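PDB 5X3I: glycoside hydrolase family 31 from Kribbella flavida DSM 17836, which hydrolyses the alpha-1,3-glucosidic linkages of the cyclic tetrasaccharide cyclobis-(1-6)-alpha-nigerosyl to yield isomaltose inside the cell. Local coordinates for residues G568-Y579 and R606-T617. The protein carries 1 engineered substitution. Sequence-based numbering, arbitrary orientation.
Sequences GFSGPVPDAELY and RDRTPWHVAETT. With SO4 (sulfate ion), chain H; SO4 (sulfate ion), chain G.
V613 sits over one face of the Y579 ring, its CG2 3.8 Å from the ring centroid in a CH-pi contact almost on the ring normal. V613 CG2 also touches V573 CG1 at 3.7 Å, while the other branch of V573, CG2, turns to H612 CD2. With CG set opposite the backbone N (chi1 -173°), the tyrosine stretches across to the start of helix 610-617, and Y579 OH donates to R608 O at 2.8 Å. In the family 31 TIM barrel this joins the loop after strand 562-565 to the short helix that follows strand 591-593. F569, in the same loop, lies beside the proposed proton donor D536. Further out, R608 bends at chi2 (59°) and slides its guanidinium between the backbone carbonyl of F569 and P574 CD. R608 NE donates to G568 O (2.9 Å); NH1 and NH2 both grip G571 O, in the guanidinium plane, and R608 NH1 also donates to R606 O (2.8 Å). A leucine in its place would probably leave the carbonyls of G568 and G571 without these donors and the loop freer to move. At the polar edge, R606 lays its guanidinium over the G571-P572 peptide, and NE points almost straight (172°) at O2 of the chain H sulfate, probably from the crystallisation liquor.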
loop_
_atom_site.group_PDB
_atom_site.type_symbol
_atom_site.label_atom_id
_atom_site.label_comp_id
_atom_site.label_asym_id
_atom_site.label_seq_id
_atom_site.Cartn_x
_atom_site.Cartn_y
_atom_site.Cartn_z
ATOM N N GLY A 568 -11.435 -9.498 5.845
ATOM C CA GLY A 568 -11.362 -8.152 6.397
ATOM C C GLY A 568 -10.951 -8.078 7.860
ATOM O O GLY A 568 -11.330 -8.960 8.647
ATOM N N PHE A 569 -10.232 -7.028 8.266
ATOM C CA PHE A 569 -9.891 -6.905 9.682
ATOM C C PHE A 569 -10.740 -5.932 10.510
ATOM O O PHE A 569 -10.642 -5.925 11.729
ATOM C CB PHE A 569 -8.383 -6.561 9.812
ATOM C CG PHE A 569 -8.050 -5.074 9.858
ATOM C CD1 PHE A 569 -7.000 -4.627 10.647
ATOM C CD2 PHE A 569 -8.724 -4.141 9.082
ATOM C CE1 PHE A 569 -6.653 -3.273 10.713
ATOM C CE2 PHE A 569 -8.391 -2.791 9.140
ATOM C CZ PHE A 569 -7.353 -2.353 9.950
ATOM N N SER A 570 -11.616 -5.167 9.862
ATOM C CA SER A 570 -12.216 -4.013 10.529
ATOM C C SER A 570 -13.703 -4.213 10.750
ATOM O O SER A 570 -14.376 -4.787 9.917
ATOM C CB SER A 570 -11.983 -2.727 9.728
ATOM O OG SER A 570 -12.454 -1.592 10.439
ATOM N N GLY A 571 -14.199 -3.727 11.878
ATOM C CA GLY A 571 -15.608 -3.828 12.205
ATOM C C GLY A 571 -15.985 -5.147 12.853
ATOM O O GLY A 571 -15.113 -5.914 13.249
ATOM N N PRO A 572 -17.294 -5.417 12.968
ATOM C CA PRO A 572 -17.768 -6.666 13.565
ATOM C C PRO A 572 -17.180 -7.891 12.870
ATOM O O PRO A 572 -16.857 -7.832 11.689
ATOM C CB PRO A 572 -19.283 -6.600 13.364
ATOM C CG PRO A 572 -19.587 -5.141 13.282
ATOM C CD PRO A 572 -18.405 -4.527 12.584
ATOM N N VAL A 573 -17.033 -8.974 13.623
ATOM C CA VAL A 573 -16.538 -10.233 13.102
ATOM C C VAL A 573 -17.359 -10.665 11.884
ATOM O O VAL A 573 -18.575 -10.585 11.911
ATOM C CB VAL A 573 -16.592 -11.323 14.194
ATOM C CG1 VAL A 573 -16.250 -12.680 13.625
ATOM C CG2 VAL A 573 -15.666 -10.964 15.351
ATOM N N PRO A 574 -16.689 -11.087 10.802
ATOM C CA PRO A 574 -17.398 -11.546 9.604
ATOM C C PRO A 574 -18.334 -12.713 9.873
ATOM O O PRO A 574 -18.051 -13.533 10.742
ATOM C CB PRO A 574 -16.263 -11.985 8.672
ATOM C CG PRO A 574 -15.103 -12.227 9.571
ATOM C CD PRO A 574 -15.233 -11.176 10.625
ATOM N N ASP A 575 -19.422 -12.795 9.119
ATOM C CA ASP A 575 -20.295 -13.958 9.186
ATOM C C ASP A 575 -19.577 -15.190 8.626
ATOM O O ASP A 575 -18.565 -15.071 7.933
ATOM C CB ASP A 575 -21.611 -13.704 8.440
ATOM C CG ASP A 575 -21.399 -13.343 6.991
ATOM O OD1 ASP A 575 -21.350 -14.258 6.151
ATOM O OD2 ASP A 575 -21.275 -12.139 6.691
ATOM N N ALA A 576 -20.081 -16.371 8.967
ATOM C CA ALA A 576 -19.417 -17.626 8.615
ATOM C C ALA A 576 -19.235 -17.812 7.111
ATOM O O ALA A 576 -18.217 -18.337 6.667
ATOM C CB ALA A 576 -20.187 -18.807 9.198
ATOM N N GLU A 577 -20.215 -17.382 6.326
ATOM C CA GLU A 577 -20.160 -17.610 4.888
ATOM C C GLU A 577 -19.059 -16.789 4.217
ATOM O O GLU A 577 -18.281 -17.323 3.437
ATOM C CB GLU A 577 -21.514 -17.306 4.234
ATOM C CG GLU A 577 -21.517 -17.486 2.726
ATOM C CD GLU A 577 -22.872 -17.183 2.099
ATOM O OE1 GLU A 577 -23.684 -16.499 2.745
ATOM O OE2 GLU A 577 -23.118 -17.623 0.960
ATOM N N LEU A 578 -19.002 -15.497 4.511
ATOM C CA LEU A 578 -17.936 -14.649 3.981
ATOM C C LEU A 578 -16.564 -15.160 4.425
ATOM O O LEU A 578 -15.652 -15.271 3.622
ATOM C CB LEU A 578 -18.121 -13.197 4.427
ATOM C CG LEU A 578 -16.963 -12.243 4.131
ATOM C CD1 LEU A 578 -16.677 -12.184 2.648
ATOM C CD2 LEU A 578 -17.219 -10.845 4.697
ATOM N N TYR A 579 -16.437 -15.479 5.706
ATOM C CA TYR A 579 -15.161 -15.939 6.258
ATOM C C TYR A 579 -14.652 -17.175 5.512
ATOM O O TYR A 579 -13.514 -17.206 5.062
ATOM C CB TYR A 579 -15.311 -16.233 7.748
ATOM C CG TYR A 579 -14.027 -16.562 8.488
ATOM C CD1 TYR A 579 -13.064 -15.589 8.725
ATOM C CD2 TYR A 579 -13.800 -17.838 8.978
ATOM C CE1 TYR A 579 -11.901 -15.888 9.423
ATOM C CE2 TYR A 579 -12.646 -18.148 9.680
ATOM C CZ TYR A 579 -11.697 -17.170 9.898
ATOM O OH TYR A 579 -10.551 -17.479 10.598
ATOM N N ARG A 606 -12.969 -8.948 18.773
ATOM C CA ARG A 606 -13.052 -8.853 17.317
ATOM C C ARG A 606 -12.047 -9.736 16.538
ATOM O O ARG A 606 -11.819 -9.514 15.346
ATOM C CB ARG A 606 -12.998 -7.397 16.892
ATOM C CG ARG A 606 -14.361 -6.755 17.159
ATOM C CD ARG A 606 -14.562 -5.405 16.502
ATOM N NE ARG A 606 -15.919 -4.919 16.731
ATOM C CZ ARG A 606 -16.414 -3.800 16.208
ATOM N NH1 ARG A 606 -15.669 -3.037 15.422
ATOM N NH2 ARG A 606 -17.658 -3.443 16.474
ATOM N N ASP A 607 -11.377 -10.657 17.230
ATOM C CA ASP A 607 -10.443 -11.582 16.576
ATOM C C ASP A 607 -11.044 -12.242 15.329
ATOM O O ASP A 607 -12.234 -12.540 15.262
ATOM C CB ASP A 607 -10.004 -12.709 17.532
ATOM C CG ASP A 607 -9.000 -12.256 18.582
ATOM O OD1 ASP A 607 -8.963 -11.061 18.925
ATOM O OD2 ASP A 607 -8.248 -13.119 19.081
ATOM N N ARG A 608 -10.206 -12.386 14.317
ATOM C CA ARG A 608 -10.525 -13.113 13.094
ATOM C C ARG A 608 -10.070 -14.584 13.128
ATOM O O ARG A 608 -9.945 -15.210 12.076
ATOM C CB ARG A 608 -9.956 -12.397 11.876
ATOM C CG ARG A 608 -10.976 -11.470 11.184
ATOM C CD ARG A 608 -11.526 -10.377 12.114
ATOM N NE ARG A 608 -12.309 -9.392 11.365
ATOM C CZ ARG A 608 -13.089 -8.459 11.904
ATOM N NH1 ARG A 608 -13.216 -8.358 13.218
ATOM N NH2 ARG A 608 -13.757 -7.621 11.118
ATOM N N THR A 609 -9.652 -15.076 14.292
ATOM C CA THR A 609 -9.332 -16.503 14.417
ATOM C C THR A 609 -10.520 -17.391 14.013
ATOM O O THR A 609 -11.669 -17.021 14.193
ATOM C CB THR A 609 -8.896 -16.871 15.852
ATOM O OG1 THR A 609 -9.986 -16.673 16.763
ATOM C CG2 THR A 609 -7.694 -16.041 16.276
ATOM N N PRO A 610 -10.242 -18.563 13.443
ATOM C CA PRO A 610 -11.331 -19.455 13.023
ATOM C C PRO A 610 -12.277 -19.799 14.173
ATOM O O PRO A 610 -13.487 -19.849 13.973
ATOM C CB PRO A 610 -10.598 -20.707 12.536
ATOM C CG PRO A 610 -9.239 -20.255 12.203
ATOM C CD PRO A 610 -8.918 -19.113 13.119
ATOM N N TRP A 611 -11.736 -20.007 15.368
ATOM C CA TRP A 611 -12.568 -20.408 16.487
ATOM C C TRP A 611 -13.382 -19.253 17.042
ATOM O O TRP A 611 -14.501 -19.461 17.499
ATOM C CB TRP A 611 -11.729 -21.037 17.603
ATOM C CG TRP A 611 -10.620 -20.184 18.134
ATOM C CD1 TRP A 611 -10.678 -19.335 19.193
ATOM C CD2 TRP A 611 -9.276 -20.127 17.646
ATOM N NE1 TRP A 611 -9.457 -18.745 19.394
ATOM C CE2 TRP A 611 -8.580 -19.213 18.453
ATOM C CE3 TRP A 611 -8.596 -20.758 16.605
ATOM C CZ2 TRP A 611 -7.241 -18.911 18.248
ATOM C CZ3 TRP A 611 -7.270 -20.453 16.397
ATOM C CH2 TRP A 611 -6.604 -19.542 17.218
ATOM N N HIS A 612 -12.837 -18.041 17.023
ATOM C CA HIS A 612 -13.636 -16.916 17.492
ATOM C C HIS A 612 -14.767 -16.614 16.521
ATOM O O HIS A 612 -15.852 -16.212 16.930
ATOM C CB HIS A 612 -12.806 -15.662 17.700
ATOM C CG HIS A 612 -13.590 -14.542 18.301
ATOM N ND1 HIS A 612 -14.139 -14.620 19.561
ATOM C CD2 HIS A 612 -13.956 -13.339 17.804
ATOM C CE1 HIS A 612 -14.794 -13.504 19.822
ATOM N NE2 HIS A 612 -14.696 -12.709 18.775
ATOM N N VAL A 613 -14.505 -16.803 15.235
ATOM C CA VAL A 613 -15.538 -16.606 14.233
ATOM C C VAL A 613 -16.635 -17.652 14.447
ATOM O O VAL A 613 -17.821 -17.330 14.412
ATOM C CB VAL A 613 -14.971 -16.689 12.802
ATOM C CG1 VAL A 613 -16.094 -16.737 11.783
ATOM C CG2 VAL A 613 -14.057 -15.495 12.524
ATOM N N ALA A 614 -16.225 -18.894 14.694
ATOM C CA ALA A 614 -17.163 -19.966 15.005
ATOM C C ALA A 614 -18.003 -19.596 16.210
ATOM O O ALA A 614 -19.218 -19.735 16.186
ATOM C CB ALA A 614 -16.427 -21.278 15.254
ATOM N N GLU A 615 -17.352 -19.102 17.254
ATOM C CA GLU A 615 -18.047 -18.729 18.473
ATOM C C GLU A 615 -19.023 -17.584 18.246
ATOM O O GLU A 615 -20.130 -17.599 18.771
ATOM C CB GLU A 615 -17.056 -18.341 19.567
ATOM C CG GLU A 615 -17.733 -17.916 20.858
ATOM C CD GLU A 615 -16.761 -17.700 22.002
ATOM O OE1 GLU A 615 -15.572 -18.064 21.862
ATOM O OE2 GLU A 615 -17.186 -17.162 23.047
ATOM N N THR A 616 -18.607 -16.590 17.469
ATOM C CA THR A 616 -19.428 -15.413 17.259
ATOM C C THR A 616 -20.653 -15.780 16.444
ATOM O O THR A 616 -21.764 -15.384 16.772
ATOM C CB THR A 616 -18.657 -14.283 16.546
ATOM O OG1 THR A 616 -17.499 -13.942 17.314
ATOM C CG2 THR A 616 -19.521 -13.050 16.438
ATOM N N THR A 617 -20.432 -16.546 15.385
ATOM C CA THR A 617 -21.494 -16.930 14.470
ATOM C C THR A 617 -22.350 -18.084 14.977
ATOM O O THR A 617 -23.489 -18.250 14.550
ATOM C CB THR A 617 -20.927 -17.322 13.107
ATOM O OG1 THR A 617 -20.088 -18.474 13.254
ATOM C CG2 THR A 617 -20.127 -16.169 12.514
HETATM S S SO4 H . -19.321 -6.147 17.923
HETATM O O1 SO4 H . -19.803 -7.277 17.136
HETATM O O2 SO4 H . -18.017 -6.454 18.512
HETATM O O3 SO4 H . -19.207 -4.999 17.035
HETATM O O4 SO4 H . -20.270 -5.845 18.989
HETATM S S SO4 G . -18.300 -0.451 14.493
HETATM O O1 SO4 G . -19.251 -1.414 15.033
HETATM O O2 SO4 G . -16.936 -0.826 14.838
HETATM O O3 SO4 G . -18.437 -0.411 13.041
HETATM O O4 SO4 G . -18.574 0.865 15.057
HETATM O O HOH W 1 -12.905 -2.877 14.289
#